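Local coordinates for protein paenibacillus xanthan lyase (Paenibacillus, PDB 6F2P) that cleaves the polysaccharide xanthan by lyase chemistry, as a multidomain, calcium-binding member of polysaccharide lyase family 8, at residues I304-S307 and Q308-A311. Residues are numbered along the deposited sequence; the frame is centred on the assembly and turned at random.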
loop_
_atom_site.group_PDB
_atom_site.type_symbol
_atom_site.label_atom_id
_atom_site.label_comp_id
_atom_site.label_asym_id
_atom_site.label_seq_id
_atom_site.Cartn_x
_atom_site.Cartn_y
_atom_site.Cartn_z
ATOM N N ILE A 304 9.491 24.593 -10.496
ATOM C CA ILE A 304 10.132 25.622 -11.308
ATOM C C ILE A 304 11.654 25.595 -11.130
ATOM O O ILE A 304 12.405 25.659 -12.105
ATOM C CB ILE A 304 9.596 27.008 -10.945
ATOM C CG1 ILE A 304 8.130 27.121 -11.369
ATOM C CG2 ILE A 304 10.430 28.093 -11.591
ATOM C CD1 ILE A 304 7.466 28.395 -10.918
ATOM N N ARG A 305 12.104 25.481 -9.885
ATOM C CA ARG A 305 13.530 25.372 -9.607
ATOM C C ARG A 305 14.111 24.112 -10.223
ATOM O O ARG A 305 15.221 24.131 -10.757
ATOM C CB ARG A 305 13.797 25.381 -8.101
ATOM C CG ARG A 305 13.595 26.731 -7.436
ATOM C CD ARG A 305 14.775 27.642 -7.684
ATOM N NE ARG A 305 14.546 28.999 -7.186
ATOM C CZ ARG A 305 14.601 30.092 -7.944
ATOM N NH1 ARG A 305 14.877 30.003 -9.243
ATOM N NH2 ARG A 305 14.380 31.277 -7.399
ATOM N N LEU A 306 13.367 23.011 -10.154
ATOM C CA LEU A 306 13.856 21.762 -10.732
ATOM C C LEU A 306 13.916 21.798 -12.260
ATOM O O LEU A 306 14.799 21.186 -12.856
ATOM C CB LEU A 306 13.063 20.562 -10.229
ATOM C CG LEU A 306 13.390 20.205 -8.778
ATOM C CD1 LEU A 306 12.465 19.128 -8.261
ATOM C CD2 LEU A 306 14.841 19.781 -8.628
ATOM N N SER A 307 13.006 22.535 -12.890
ATOM C CA SER A 307 13.017 22.652 -14.346
ATOM C C SER A 307 14.265 23.390 -14.829
ATOM O O SER A 307 14.741 23.168 -15.937
ATOM C CB SER A 307 11.760 23.367 -14.840
ATOM O OG SER A 307 11.796 24.737 -14.491
ATOM N N GLN A 308 14.803 24.260 -13.984
ATOM C CA GLN A 308 16.002 25.005 -14.335
ATOM C C GLN A 308 17.262 24.126 -14.330
ATOM O O GLN A 308 18.288 24.491 -14.896
ATOM C CB GLN A 308 16.150 26.222 -13.424
ATOM C CG GLN A 308 15.008 27.235 -13.608
ATOM C CD GLN A 308 15.034 28.403 -12.622
ATOM O OE1 GLN A 308 15.129 28.214 -11.409
ATOM N NE2 GLN A 308 14.931 29.617 -13.147
ATOM N N THR A 309 17.184 22.955 -13.711
ATOM C CA THR A 309 18.340 22.067 -13.670
ATOM C C THR A 309 18.061 20.685 -14.291
ATOM O O THR A 309 18.973 19.869 -14.447
ATOM C CB THR A 309 18.827 21.866 -12.232
ATOM O OG1 THR A 309 17.823 21.165 -11.486
ATOM C CG2 THR A 309 19.103 23.203 -11.578
ATOM N N ALA A 310 16.803 20.439 -14.647
ATOM C CA ALA A 310 16.372 19.145 -15.164
ATOM C C ALA A 310 16.838 18.911 -16.600
ATOM O O ALA A 310 17.211 19.855 -17.299
ATOM C CB ALA A 310 14.849 19.023 -15.083
ATOM N N ALA A 311 16.814 17.647 -17.026
ATOM C CA ALA A 311 17.056 17.294 -18.419
ATOM C C ALA A 311 15.909 17.806 -19.283
ATOM O O ALA A 311 14.810 18.042 -18.783
ATOM C CB ALA A 311 17.188 15.797 -18.565
#
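With CG anti to the carbonyl carbon in both residues (chi1 -72° in Arg305, -64° in Gln308), the two side chains end up side by side, pointing the same way; the arginine's bend at chi2 brings NH1 over to the amide, while the glutamine stays extended past CG. Their flat ends meet nearly coplanar, 16° apart. Arg305 NH1 donates to Gln308 OE1 at 2.8 Å, reaching a lone pair in the carbonyl plane, and the oxygen sits at the edge of the guanidinium. The stronger polar partner of Arg305 is Asp341, salt-bridged to NH2, and Phe242 adds a cation-pi contact. A methionine in its place would probably leave Asp341 without this countercharge and Gln308 OE1 without the NH1 donor that helps hold its amide flat. Here helix 292-307 ends, in the alpha-helical N-terminal domain of the family 8 lyases, and a short loop leads to helix 312-328. Leu306 O takes the Thr309 N-H at 3.1 Å, from above its carbonyl plane, and a weak bond from Ala310 N at 2.8 Å. Gln308 N makes only weak bonds back to Ile304 O and Arg305 O. Ile304 O, in this last turn, also takes the Ser307 hydroxyl, with OG at 2.6 Å. Thr309 OG1 lies 3.3 Å from Leu306 O and hydrogen-bonds with Tyr260 OH on helix 256-267.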